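Extracellular solute-binding protein, family 1 (Bifidobacterium longum subsp. infantis, PDB 6FTH) probably captures human milk oligosaccharides outside the cell and delivers them to an ABC transporter for uptake by this infant-gut bacterium. Local coordinates at residues His259-Ser263 and Glu264-Pro268; Phe341-Ser344 and Ser345-Asn349; Tyr386-Glu390 and Asp391-Lys395; Asp447-Pro450 and Asp451-Pro455; Ala468-Ser471 and Asn472-Gln476. All blocks are in the same frame, centred on the assembly; numbering follows the deposited sequence.

Contact 1 (His259-Ser263 and Glu264-Pro268); sequences HKLIS and EGLIP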
loop_
_atom_site.group_PDB
_atom_site.type_symbol
_atom_site.label_atom_id
_atom_site.label_comp_id
_atom_site.label_asym_id
_atom_site.label_seq_id
_atom_site.Cartn_x
_atom_site.Cartn_y
_atom_site.Cartn_z
ATOM N N HIS A 259 2.621 -21.051 14.947
ATOM C CA HIS A 259 2.490 -22.510 14.943
ATOM C C HIS A 259 1.726 -22.994 16.171
ATOM O O HIS A 259 0.920 -23.927 16.076
ATOM C CB HIS A 259 3.842 -23.205 14.846
ATOM C CG HIS A 259 3.724 -24.696 14.888
ATOM N ND1 HIS A 259 2.979 -25.398 13.968
ATOM C CD2 HIS A 259 4.187 -25.606 15.775
ATOM C CE1 HIS A 259 3.015 -26.686 14.271
ATOM N NE2 HIS A 259 3.739 -26.835 15.364
ATOM N N LYS A 260 1.945 -22.360 17.318
ATOM C CA LYS A 260 1.188 -22.708 18.505
ATOM C C LYS A 260 -0.297 -22.495 18.259
ATOM O O LYS A 260 -1.115 -23.393 18.489
ATOM C CB LYS A 260 1.673 -21.880 19.697
ATOM C CG LYS A 260 0.997 -22.274 21.021
ATOM C CD LYS A 260 1.428 -21.396 22.190
ATOM C CE LYS A 260 0.949 -22.005 23.522
ATOM N NZ LYS A 260 1.076 -21.070 24.674
ATOM N N LEU A 261 -0.658 -21.322 17.744
ATOM C CA LEU A 261 -2.056 -21.027 17.458
ATOM C C LEU A 261 -2.645 -22.029 16.474
ATOM O O LEU A 261 -3.760 -22.532 16.677
ATOM C CB LEU A 261 -2.186 -19.618 16.892
ATOM C CG LEU A 261 -1.778 -18.445 17.797
ATOM C CD1 LEU A 261 -2.210 -17.090 17.185
ATOM C CD2 LEU A 261 -2.289 -18.557 19.204
ATOM N N ILE A 262 -1.933 -22.288 15.373
ATOM C CA ILE A 262 -2.404 -23.234 14.362
ATOM C C ILE A 262 -2.583 -24.619 14.967
ATOM O O ILE A 262 -3.599 -25.290 14.731
ATOM C CB ILE A 262 -1.446 -23.241 13.151
ATOM C CG1 ILE A 262 -1.586 -21.947 12.357
ATOM C CG2 ILE A 262 -1.738 -24.429 12.213
ATOM C CD1 ILE A 262 -0.437 -21.685 11.397
ATOM N N SER A 263 -1.618 -25.060 15.771
ATOM C CA SER A 263 -1.678 -26.392 16.364
ATOM C C SER A 263 -2.842 -26.526 17.342
ATOM O O SER A 263 -3.320 -27.643 17.582
ATOM C CB SER A 263 -0.343 -26.703 17.051
ATOM O OG SER A 263 -0.229 -26.064 18.308
ATOM N N GLU A 264 -3.321 -25.407 17.883
ATOM C CA GLU A 264 -4.454 -25.363 18.792
ATOM C C GLU A 264 -5.779 -25.143 18.074
ATOM O O GLU A 264 -6.806 -24.985 18.741
ATOM C CB GLU A 264 -4.214 -24.281 19.860
ATOM C CG GLU A 264 -3.055 -24.628 20.796
ATOM C CD GLU A 264 -2.747 -23.579 21.838
ATOM O OE1 GLU A 264 -2.841 -22.356 21.564
ATOM O OE2 GLU A 264 -2.378 -23.972 22.955
ATOM N N GLY A 265 -5.795 -25.146 16.742
ATOM C CA GLY A 265 -7.025 -24.937 16.021
ATOM C C GLY A 265 -7.547 -23.524 16.078
ATOM O O GLY A 265 -8.751 -23.306 15.882
ATOM N N LEU A 266 -6.681 -22.540 16.343
ATOM C CA LEU A 266 -7.123 -21.157 16.455
ATOM C C LEU A 266 -7.000 -20.373 15.158
ATOM O O LEU A 266 -7.528 -19.256 15.069
ATOM C CB LEU A 266 -6.355 -20.468 17.569
ATOM C CG LEU A 266 -6.380 -21.210 18.916
ATOM C CD1 LEU A 266 -5.487 -20.585 19.959
ATOM C CD2 LEU A 266 -7.807 -21.306 19.470
ATOM N N ILE A 267 -6.317 -20.933 14.167
ATOM C CA ILE A 267 -6.207 -20.429 12.805
ATOM C C ILE A 267 -6.537 -21.600 11.882
ATOM O O ILE A 267 -6.174 -22.733 12.216
ATOM C CB ILE A 267 -4.781 -19.903 12.564
ATOM C CG1 ILE A 267 -4.563 -18.642 13.400
ATOM C CG2 ILE A 267 -4.527 -19.691 11.084
ATOM C CD1 ILE A 267 -3.138 -18.078 13.393
ATOM N N PRO A 268 -7.184 -21.397 10.725
ATOM C CA PRO A 268 -7.541 -22.555 9.883
ATOM C C PRO A 268 -6.316 -23.350 9.464
ATOM O O PRO A 268 -5.287 -22.791 9.074
ATOM C CB PRO A 268 -8.238 -21.916 8.681
ATOM C CG PRO A 268 -8.826 -20.634 9.237
ATOM C CD PRO A 268 -7.763 -20.149 10.195
HETATM O O HOH W 1 -5.525 -25.365 12.762
#
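Leu261 meets Leu266 and Ile267, and Ile262 meets Ile267, across a Schellman motif that ends helix 249-263. The chain doubles back over the last turn, and Leu266, whose side chain crosses that of Leu261 at about a right angle, brings its CD1 to 3.9 Å from Leu261 CD2. Ile267 lies obliquely against both Leu261 and Ile262: its CD1 sits 3.9 Å from Leu261 CB, while its CB rests 3.8 Å from Ile262 CG1. Branched aliphatic residues suit both sides, since the fold-back makes a small apolar cluster that helix 173-185, through Leu180, and strand 197-199, through Met199, extend. Gly265 is the C-prime residue, and its positive phi of 72° favours glycine. Leu266 N donates to Leu261 O (2.9 Å), and Gly265 N reaches Ile262 O from above the carbonyl plane (3.0 Å). On the exposed side the extended chains of Lys260 and Glu264 cross obliquely without a salt bridge between them; Lys260 NZ pairs instead with Glu177. Ser263, its OG placed between the backbone N and carbonyl carbon (chi1 78°), turns its hydroxyl back to Lys260 O. A water joins the two limbs, donating to Ile262 O and to Ile267 O at 2.8 Å each.

Contact 2 (Phe341-Ser344 and Ser345-Asn349); sequences FSLS and SHAAN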
loop_
_atom_site.group_PDB
_atom_site.type_symbol
_atom_site.label_atom_id
_atom_site.label_comp_id
_atom_site.label_asym_id
_atom_site.label_seq_id
_atom_site.Cartn_x
_atom_site.Cartn_y
_atom_site.Cartn_z
ATOM N N PHE A 341 3.139 10.161 -13.639
ATOM C CA PHE A 341 3.289 10.948 -14.862
ATOM C C PHE A 341 4.710 10.842 -15.375
ATOM O O PHE A 341 5.655 11.195 -14.657
ATOM C CB PHE A 341 2.979 12.431 -14.592
ATOM C CG PHE A 341 2.979 13.300 -15.832
ATOM C CD1 PHE A 341 4.170 13.741 -16.401
ATOM C CD2 PHE A 341 1.782 13.688 -16.421
ATOM C CE1 PHE A 341 4.168 14.541 -17.541
ATOM C CE2 PHE A 341 1.775 14.482 -17.569
ATOM C CZ PHE A 341 2.973 14.890 -18.133
ATOM N N SER A 342 4.889 10.387 -16.612
ATOM C CA SER A 342 6.202 10.414 -17.239
ATOM C C SER A 342 6.055 10.907 -18.672
ATOM O O SER A 342 5.057 10.609 -19.330
ATOM C CB SER A 342 6.875 9.032 -17.239
ATOM O OG SER A 342 7.227 8.596 -15.927
ATOM N N LEU A 343 7.034 11.684 -19.117
ATOM C CA LEU A 343 7.040 12.334 -20.426
ATOM C C LEU A 343 8.139 11.709 -21.271
ATOM O O LEU A 343 9.283 11.616 -20.827
ATOM C CB LEU A 343 7.336 13.827 -20.263
ATOM C CG LEU A 343 7.467 14.725 -21.497
ATOM C CD1 LEU A 343 6.224 14.677 -22.368
ATOM C CD2 LEU A 343 7.758 16.156 -21.070
ATOM N N SER A 344 7.801 11.304 -22.488
ATOM C CA SER A 344 8.808 10.768 -23.391
ATOM C C SER A 344 9.826 11.846 -23.736
ATOM O O SER A 344 9.469 12.989 -24.032
ATOM C CB SER A 344 8.152 10.293 -24.688
ATOM O OG SER A 344 9.145 10.031 -25.664
ATOM N N SER A 345 11.105 11.467 -23.716
ATOM C CA SER A 345 12.153 12.396 -24.113
ATOM C C SER A 345 12.036 12.778 -25.577
ATOM O O SER A 345 12.639 13.771 -25.997
ATOM C CB SER A 345 13.517 11.762 -23.874
ATOM O OG SER A 345 13.629 10.590 -24.649
ATOM N N HIS A 346 11.265 12.025 -26.360
ATOM C CA HIS A 346 11.101 12.317 -27.775
ATOM C C HIS A 346 9.688 12.782 -28.109
ATOM O O HIS A 346 9.312 12.824 -29.283
ATOM C CB HIS A 346 11.541 11.101 -28.588
ATOM C CG HIS A 346 12.911 10.624 -28.206
ATOM N ND1 HIS A 346 13.165 9.347 -27.752
ATOM C CD2 HIS A 346 14.090 11.287 -28.140
ATOM C CE1 HIS A 346 14.452 9.233 -27.463
ATOM N NE2 HIS A 346 15.034 10.398 -27.687
ATOM N N ALA A 347 8.905 13.164 -27.102
ATOM C CA ALA A 347 7.589 13.725 -27.370
ATOM C C ALA A 347 7.714 14.983 -28.220
ATOM O O ALA A 347 8.560 15.842 -27.971
ATOM C CB ALA A 347 6.879 14.062 -26.066
ATOM N N ALA A 348 6.844 15.090 -29.222
ATOM C CA ALA A 348 6.919 16.207 -30.160
ATOM C C ALA A 348 6.604 17.539 -29.490
ATOM O O ALA A 348 7.300 18.534 -29.721
ATOM C CB ALA A 348 5.951 15.960 -31.312
ATOM N N ASN A 349 5.570 17.584 -28.663
ATOM C CA ASN A 349 5.042 18.837 -28.125
ATOM C C ASN A 349 5.187 18.834 -26.598
ATOM O O ASN A 349 4.198 18.682 -25.861
ATOM C CB ASN A 349 3.595 18.990 -28.565
ATOM C CG ASN A 349 3.446 18.986 -30.081
ATOM O OD1 ASN A 349 4.075 19.787 -30.775
ATOM N ND2 ASN A 349 2.635 18.070 -30.598
#
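A type I beta turn, Ser344 to Ala347, leads the chain out of strand 339-343 toward helix 350-360, and Ser344 grips it with both backbone and side chain. Its carbonyl O accepts from Ala347 N at 3.1 Å, the bond that closes the turn; the donor stands above the carbonyl plane, 70° out of it. Its hydroxyl swings forward over the turn, because OG lies anti to the backbone N (chi1 168°), and there accepts from His346 N at 3.0 Å. This is the ST turn pattern, a serine oxygen taking the N-H two residues on, and it suits a serine, whose short side chain puts a hydroxyl within reach of that N-H, just ahead of the turn's corners. With an alanine here, His346 N would probably be left without its side-chain acceptor, one of the turn's two Ser344 bonds being lost. Strand 339-343 runs antiparallel to strand 86-88 in a mixed sheet, with Phe341 and Leu343 also bonded through their backbones to Leu140 and Glu104. Ala347, small enough to tuck inward, sets its CB 3.8 Å from Leu343 CD1; Leu343 also packs on Ala353 and Leu354 of the following helix. Ser345 OG lies over the centre of the His346 ring, 3.2 Å above its plane, while its stronger polar partner is Gly101 O.

Contact 3 (Tyr386-Glu390 and Asp391-Lys395); sequences YTVDE and DKYTK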
loop_
_atom_site.group_PDB
_atom_site.type_symbol
_atom_site.label_atom_id
_atom_site.label_comp_id
_atom_site.label_asym_id
_atom_site.label_seq_id
_atom_site.Cartn_x
_atom_site.Cartn_y
_atom_site.Cartn_z
ATOM N N TYR A 386 -15.658 20.224 -0.972
ATOM C CA TYR A 386 -16.314 19.406 -1.984
ATOM C C TYR A 386 -17.174 18.380 -1.274
ATOM O O TYR A 386 -16.787 17.866 -0.226
ATOM C CB TYR A 386 -15.284 18.710 -2.878
ATOM C CG TYR A 386 -14.412 19.707 -3.580
ATOM C CD1 TYR A 386 -14.792 20.268 -4.792
ATOM C CD2 TYR A 386 -13.243 20.156 -2.983
ATOM C CE1 TYR A 386 -14.016 21.209 -5.411
ATOM C CE2 TYR A 386 -12.438 21.098 -3.604
ATOM C CZ TYR A 386 -12.838 21.631 -4.823
ATOM O OH TYR A 386 -12.086 22.580 -5.474
ATOM N N THR A 387 -18.331 18.065 -1.858
ATOM C CA THR A 387 -19.249 17.073 -1.305
ATOM C C THR A 387 -19.540 15.988 -2.331
ATOM O O THR A 387 -19.944 16.275 -3.462
ATOM C CB THR A 387 -20.560 17.718 -0.856
ATOM O OG1 THR A 387 -20.274 18.718 0.132
ATOM C CG2 THR A 387 -21.495 16.668 -0.278
ATOM N N VAL A 388 -19.333 14.751 -1.919
ATOM C CA VAL A 388 -19.603 13.578 -2.737
ATOM C C VAL A 388 -21.014 13.069 -2.450
ATOM O O VAL A 388 -21.433 12.954 -1.289
ATOM C CB VAL A 388 -18.569 12.479 -2.450
ATOM C CG1 VAL A 388 -18.871 11.203 -3.277
ATOM C CG2 VAL A 388 -17.167 12.972 -2.733
ATOM N N ASP A 389 -21.742 12.740 -3.515
ATOM C CA ASP A 389 -23.000 12.008 -3.391
ATOM C C ASP A 389 -22.618 10.549 -3.177
ATOM O O ASP A 389 -22.257 9.842 -4.121
ATOM C CB ASP A 389 -23.815 12.195 -4.665
ATOM C CG ASP A 389 -25.193 11.572 -4.584
ATOM O OD1 ASP A 389 -25.358 10.560 -3.881
ATOM O OD2 ASP A 389 -26.113 12.100 -5.255
ATOM N N GLU A 390 -22.652 10.109 -1.922
ATOM C CA GLU A 390 -22.079 8.819 -1.550
ATOM C C GLU A 390 -22.787 7.658 -2.227
ATOM O O GLU A 390 -22.130 6.727 -2.717
ATOM C CB GLU A 390 -22.120 8.660 -0.033
ATOM C CG GLU A 390 -21.239 9.665 0.694
ATOM C CD GLU A 390 -21.475 9.699 2.172
ATOM O OE1 GLU A 390 -21.860 8.659 2.746
ATOM O OE2 GLU A 390 -21.258 10.787 2.754
ATOM N N ASP A 391 -24.125 7.677 -2.259
ATOM C CA ASP A 391 -24.842 6.565 -2.870
ATOM C C ASP A 391 -24.611 6.518 -4.369
ATOM O O ASP A 391 -24.521 5.435 -4.960
ATOM C CB ASP A 391 -26.335 6.676 -2.573
ATOM C CG ASP A 391 -26.653 6.442 -1.121
ATOM O OD1 ASP A 391 -25.798 5.859 -0.403
ATOM O OD2 ASP A 391 -27.764 6.826 -0.694
ATOM N N LYS A 392 -24.523 7.680 -5.001
ATOM C CA LYS A 392 -24.288 7.730 -6.439
ATOM C C LYS A 392 -22.883 7.245 -6.779
ATOM O O LYS A 392 -22.672 6.561 -7.788
ATOM C CB LYS A 392 -24.489 9.154 -6.937
ATOM C CG LYS A 392 -24.585 9.264 -8.456
ATOM C CD LYS A 392 -24.999 10.668 -8.885
ATOM C CE LYS A 392 -24.979 10.846 -10.399
ATOM N NZ LYS A 392 -25.244 12.281 -10.790
ATOM N N TYR A 393 -21.913 7.591 -5.936
ATOM C CA TYR A 393 -20.541 7.123 -6.107
ATOM C C TYR A 393 -20.476 5.600 -6.071
ATOM O O TYR A 393 -19.881 4.971 -6.949
ATOM C CB TYR A 393 -19.696 7.752 -4.991
ATOM C CG TYR A 393 -18.227 7.423 -4.958
ATOM C CD1 TYR A 393 -17.786 6.149 -4.645
ATOM C CD2 TYR A 393 -17.282 8.420 -5.189
ATOM C CE1 TYR A 393 -16.442 5.860 -4.601
ATOM C CE2 TYR A 393 -15.927 8.143 -5.134
ATOM C CZ TYR A 393 -15.523 6.863 -4.839
ATOM O OH TYR A 393 -14.183 6.543 -4.790
ATOM N N THR A 394 -21.067 4.986 -5.045
ATOM C CA THR A 394 -21.016 3.525 -4.948
ATOM C C THR A 394 -21.727 2.864 -6.117
ATOM O O THR A 394 -21.266 1.839 -6.634
ATOM C CB THR A 394 -21.590 3.058 -3.621
ATOM O OG1 THR A 394 -22.919 3.541 -3.478
ATOM C CG2 THR A 394 -20.780 3.595 -2.475
ATOM N N LYS A 395 -22.838 3.446 -6.569
ATOM C CA LYS A 395 -23.504 2.886 -7.737
ATOM C C LYS A 395 -22.618 2.978 -8.974
ATOM O O LYS A 395 -22.554 2.031 -9.763
ATOM C CB LYS A 395 -24.851 3.566 -7.965
ATOM C CG LYS A 395 -25.610 2.972 -9.145
ATOM C CD LYS A 395 -27.021 3.457 -9.240
ATOM C CE LYS A 395 -27.779 2.651 -10.303
ATOM N NZ LYS A 395 -27.195 2.827 -11.659
HETATM O O HOH W 2 -25.832 9.599 -0.836
#
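Asp389 caps the N terminus of helix 390-398: its OD1 accepts from Lys392 N at 3.2 Å, the classic N-cap bond to a first-turn amide. The donor comes from above the carboxylate plane, 59° out of it, and the nearly straight N-H (160°) still points well at the oxygen. Having CG anti to the backbone N (chi1 -175°) is what carries the carboxylate forward over the turn. A short acid fits here, since its negative charge would also favour the positive end of the helix dipole. Asp389 O receives Tyr393 N at 2.9 Å, nearly in line with the carbonyl, and Glu390 O receives Thr394 N, so the regular helical pattern starts at once. A water bridges the first turn, donating to Asp389 OD1 and accepting from Asp391 N. The Lys392 side chain crosses Asp389 at about a right angle, CB packing 3.4 Å from Asp389 CG, and runs on extended to Asn376 O. Strand 385-388 and the helix belong to a beta-alpha-beta unit completed by strand 418-420. Tyr393 also meets Phe402 edge-to-face, and Val388 CG1 approaches the Tyr393 ring obliquely, 3.7 Å from Tyr393 CD2.

Contact 4 (Asp447-Pro450 and Asp451-Pro455); sequences DYIP and DYVNP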
loop_
_atom_site.group_PDB
_atom_site.type_symbol
_atom_site.label_atom_id
_atom_site.label_comp_id
_atom_site.label_asym_id
_atom_site.label_seq_id
_atom_site.Cartn_x
_atom_site.Cartn_y
_atom_site.Cartn_z
ATOM N N ASP A 447 14.048 4.501 12.504
ATOM C CA ASP A 447 13.496 3.185 12.811
ATOM C C ASP A 447 12.607 2.660 11.683
ATOM O O ASP A 447 11.773 1.773 11.913
ATOM C CB ASP A 447 12.704 3.211 14.127
ATOM C CG ASP A 447 13.509 3.715 15.305
ATOM O OD1 ASP A 447 14.713 3.426 15.373
ATOM O OD2 ASP A 447 12.917 4.371 16.191
ATOM N N TYR A 448 12.770 3.205 10.484
ATOM C CA TYR A 448 11.936 2.878 9.332
ATOM C C TYR A 448 12.724 3.291 8.105
ATOM O O TYR A 448 13.223 4.422 8.054
ATOM C CB TYR A 448 10.621 3.687 9.406
ATOM C CG TYR A 448 9.623 3.420 8.299
ATOM C CD1 TYR A 448 8.706 2.407 8.421
ATOM C CD2 TYR A 448 9.584 4.213 7.152
ATOM C CE1 TYR A 448 7.781 2.161 7.413
ATOM C CE2 TYR A 448 8.648 3.988 6.160
ATOM C CZ TYR A 448 7.772 2.952 6.310
ATOM O OH TYR A 448 6.862 2.706 5.299
ATOM N N ILE A 449 12.864 2.399 7.130
ATOM C CA ILE A 449 13.503 2.749 5.866
ATOM C C ILE A 449 12.528 3.600 5.063
ATOM O O ILE A 449 11.488 3.081 4.639
ATOM C CB ILE A 449 13.901 1.490 5.088
ATOM C CG1 ILE A 449 14.861 0.626 5.921
ATOM C CG2 ILE A 449 14.490 1.888 3.747
ATOM C CD1 ILE A 449 14.992 -0.780 5.366
ATOM N N PRO A 450 12.782 4.894 4.870
ATOM C CA PRO A 450 11.770 5.737 4.216
ATOM C C PRO A 450 11.416 5.268 2.816
ATOM O O PRO A 450 12.230 4.679 2.082
ATOM C CB PRO A 450 12.408 7.136 4.211
ATOM C CG PRO A 450 13.303 7.123 5.405
ATOM C CD PRO A 450 13.888 5.714 5.400
ATOM N N ASP A 451 10.160 5.542 2.453
ATOM C CA ASP A 451 9.622 5.065 1.199
ATOM C C ASP A 451 10.403 5.592 -0.001
ATOM O O ASP A 451 10.365 4.967 -1.067
ATOM C CB ASP A 451 8.165 5.515 1.102
ATOM C CG ASP A 451 7.299 4.983 2.225
ATOM O OD1 ASP A 451 7.706 3.996 2.876
ATOM O OD2 ASP A 451 6.187 5.552 2.447
ATOM N N TYR A 452 11.101 6.713 0.142
ATOM C CA TYR A 452 11.826 7.341 -0.955
ATOM C C TYR A 452 13.245 6.798 -1.156
ATOM O O TYR A 452 13.945 7.267 -2.059
ATOM C CB TYR A 452 11.862 8.859 -0.760
ATOM C CG TYR A 452 12.253 9.357 0.616
ATOM C CD1 TYR A 452 13.586 9.396 1.002
ATOM C CD2 TYR A 452 11.303 9.825 1.508
ATOM C CE1 TYR A 452 13.956 9.859 2.222
ATOM C CE2 TYR A 452 11.675 10.288 2.760
ATOM C CZ TYR A 452 13.002 10.310 3.107
ATOM O OH TYR A 452 13.413 10.756 4.357
ATOM N N VAL A 453 13.695 5.842 -0.349
ATOM C CA VAL A 453 15.042 5.292 -0.511
ATOM C C VAL A 453 15.033 4.414 -1.756
ATOM O O VAL A 453 14.453 3.329 -1.739
ATOM C CB VAL A 453 15.472 4.492 0.725
ATOM C CG1 VAL A 453 16.871 3.887 0.525
ATOM C CG2 VAL A 453 15.481 5.381 1.953
ATOM N N ASN A 454 15.665 4.896 -2.826
ATOM C CA ASN A 454 15.589 4.294 -4.163
ATOM C C ASN A 454 16.988 3.840 -4.590
ATOM O O ASN A 454 17.796 4.688 -4.999
ATOM C CB ASN A 454 15.086 5.354 -5.160
ATOM C CG ASN A 454 13.728 5.988 -4.775
ATOM O OD1 ASN A 454 13.548 7.230 -4.817
ATOM N ND2 ASN A 454 12.768 5.146 -4.445
ATOM N N PRO A 455 17.318 2.539 -4.532
ATOM C CA PRO A 455 18.632 2.088 -5.036
ATOM C C PRO A 455 18.766 2.340 -6.525
ATOM O O PRO A 455 17.786 2.313 -7.270
ATOM C CB PRO A 455 18.625 0.588 -4.746
ATOM C CG PRO A 455 17.648 0.415 -3.622
ATOM C CD PRO A 455 16.584 1.421 -3.921
HETATM O O HOH W 3 9.764 2.229 2.830
#
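Pro450 to Val453 form a type I beta turn, closed by Val453 N donating to Pro450 O at 3.1 Å from above the carbonyl plane, in the loop before helix 457-484. Proline suits the position just before the corners, because its rigid ring meets both Tyr452, through CB, and Val453, through CD. Pro450 CB lies over one face of the Tyr452 ring in a CH-pi contact, 3.6 Å from the ring centroid and 19° off the normal. Tyr452 folds back to receive it because its CG stands between the backbone N and the carbonyl carbon (chi1 47°). Pro450 CD meanwhile touches Val453 CG2; Val453 CG2 also nears Ile449 CG2, the two side chains crossing at about a right angle. Tyr514 and Trp513 of helix 503-518 pack against Pro450 and Val453, so the turn lies buried beside that helix. Asp451 reaches back to the preceding residues: Tyr448 OH donates to Asp451 OD1 at 2.9 Å, on its syn lone pair, with the ring and carboxylate planes 67° apart. Replacing Asp451 by a leucine would probably leave the Tyr448 hydroxyl without this acceptor and the nearby water without one of its anchors. That water lies 2.7 Å from Asp451 OD1 and 2.6 Å from Ile449 O.

Contact 5 (Ala468-Ser471 and Asn472-Gln476); sequences AQIS and NVVMQ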
loop_
_atom_site.group_PDB
_atom_site.type_symbol
_atom_site.label_atom_id
_atom_site.label_comp_id
_atom_site.label_asym_id
_atom_site.label_seq_id
_atom_site.Cartn_x
_atom_site.Cartn_y
_atom_site.Cartn_z
ATOM N N ALA A 468 14.887 -12.897 -5.576
ATOM C CA ALA A 468 14.113 -13.937 -6.249
ATOM C C ALA A 468 14.439 -15.307 -5.678
ATOM O O ALA A 468 13.553 -16.155 -5.528
ATOM C CB ALA A 468 14.369 -13.903 -7.752
ATOM N N GLN A 469 15.707 -15.546 -5.343
ATOM C CA GLN A 469 16.078 -16.827 -4.770
ATOM C C GLN A 469 15.757 -16.887 -3.286
ATOM O O GLN A 469 15.256 -17.906 -2.782
ATOM C CB GLN A 469 17.577 -17.083 -4.993
ATOM C CG GLN A 469 18.017 -16.946 -6.452
ATOM C CD GLN A 469 17.237 -17.881 -7.369
ATOM O OE1 GLN A 469 16.847 -18.975 -6.965
ATOM N NE2 GLN A 469 16.948 -17.422 -8.564
ATOM N N ILE A 470 16.033 -15.789 -2.569
ATOM C CA ILE A 470 15.742 -15.731 -1.139
ATOM C C ILE A 470 14.259 -15.992 -0.889
ATOM O O ILE A 470 13.889 -16.736 0.029
ATOM C CB ILE A 470 16.172 -14.354 -0.591
ATOM C CG1 ILE A 470 17.700 -14.231 -0.548
ATOM C CG2 ILE A 470 15.575 -14.088 0.794
ATOM C CD1 ILE A 470 18.179 -12.807 -0.436
ATOM N N SER A 471 13.396 -15.389 -1.704
ATOM C CA SER A 471 11.972 -15.448 -1.407
ATOM C C SER A 471 11.435 -16.868 -1.511
ATOM O O SER A 471 10.550 -17.249 -0.731
ATOM C CB SER A 471 11.201 -14.487 -2.301
ATOM O OG SER A 471 11.362 -14.781 -3.661
ATOM N N ASN A 472 11.959 -17.667 -2.447
ATOM C CA ASN A 472 11.500 -19.048 -2.568
ATOM C C ASN A 472 11.757 -19.818 -1.280
ATOM O O ASN A 472 10.888 -20.558 -0.801
ATOM C CB ASN A 472 12.205 -19.762 -3.721
ATOM C CG ASN A 472 11.872 -19.191 -5.087
ATOM O OD1 ASN A 472 10.771 -18.701 -5.331
ATOM N ND2 ASN A 472 12.835 -19.287 -6.007
ATOM N N VAL A 473 12.948 -19.659 -0.699
ATOM C CA VAL A 473 13.269 -20.345 0.543
ATOM C C VAL A 473 12.402 -19.822 1.675
ATOM O O VAL A 473 11.826 -20.596 2.442
ATOM C CB VAL A 473 14.769 -20.200 0.867
ATOM C CG1 VAL A 473 15.122 -20.800 2.230
ATOM C CG2 VAL A 473 15.623 -20.813 -0.266
ATOM N N VAL A 474 12.321 -18.495 1.812
ATOM C CA VAL A 474 11.589 -17.904 2.929
ATOM C C VAL A 474 10.136 -18.359 2.909
ATOM O O VAL A 474 9.583 -18.755 3.945
ATOM C CB VAL A 474 11.695 -16.366 2.893
ATOM C CG1 VAL A 474 10.755 -15.727 3.946
ATOM C CG2 VAL A 474 13.119 -15.906 3.177
ATOM N N MET A 475 9.498 -18.284 1.741
ATOM C CA MET A 475 8.072 -18.582 1.650
ATOM C C MET A 475 7.818 -20.046 1.982
ATOM O O MET A 475 6.896 -20.370 2.741
ATOM C CB MET A 475 7.571 -18.223 0.247
ATOM C CG MET A 475 6.151 -18.660 -0.094
ATOM S SD MET A 475 5.569 -18.100 -1.735
ATOM C CE MET A 475 7.125 -17.939 -2.618
ATOM N N GLN A 476 8.648 -20.945 1.444
ATOM C CA GLN A 476 8.463 -22.368 1.693
ATOM C C GLN A 476 8.698 -22.708 3.158
ATOM O O GLN A 476 7.871 -23.376 3.790
ATOM C CB GLN A 476 9.393 -23.174 0.780
ATOM C CG GLN A 476 9.193 -24.680 0.850
ATOM C CD GLN A 476 9.989 -25.343 1.965
ATOM O OE1 GLN A 476 9.426 -26.009 2.843
ATOM N NE2 GLN A 476 11.312 -25.180 1.924
#
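Residues 468-471 and 472-476 run on as consecutive turns of the long helix 457-484, tied by Val474 N to Ile470 O at 3.0 Å and Met475 N to Ser471 O at 2.9 Å. The first of these is close to collinear with its carbonyl. Just before these, Asn472 N makes a weak bond to Gln469 O, three residues back, at 3.3 Å, bent to 123°. Among the side chains, Ile470 and Val474 lie side by side and point the same way, as residues four apart on a helix do; Ile470 CG2 and Val474 CG2 are 3.9 Å from each other. Ile470 sends that methyl forward because CG2 lies anti to its backbone N, whereas CG1 is anti to the carbonyl carbon (chi1 -71°). Beta-branched residues suit this buried face, their compact methyls staying near the backbone: Val474 meets Tyr494 and Leu498 of helix 487-500, and both residues touch Leu246. Gln469 and Asn472 hold the exposed side, aligned in the same direction but with their amide planes 81° apart. Asn472 ND2 is 3.2 Å from Ala468 O, yet the angle is too poor for a hydrogen bond. Ser471 turns its hydroxyl back to Asn467 O, a helical serine satisfying itself on the preceding turn. Met475 lays its CB 3.3 Å from Ser471 O, and its bent chain carries CE back toward the same oxygen. Apolar on one flank and polar on another, the segment is characteristic of an amphipathic helix packed against a neighbouring helix, here 487-500.

Overall arrangement
All five contacts are local, each within one continuous stretch, and they follow in series along the chain with none nested or crossing. Contact 1 ends helix 249-263 and turns the chain toward strand 197-199. Contact 2, about 55 Å away between centres and across the chain's centre, links strand 339-343 to helix 350-360. Contact 3 starts helix 390-398 inside a small beta-alpha-beta unit. Contact 4 turns the loop before helix 457-484 against helix 503-518, and contact 5 lies within helix 457-484 itself, about 22 Å from contact 4 between centres. Near its far end, that helix reaches contact 1, where Met482 accepts from His259.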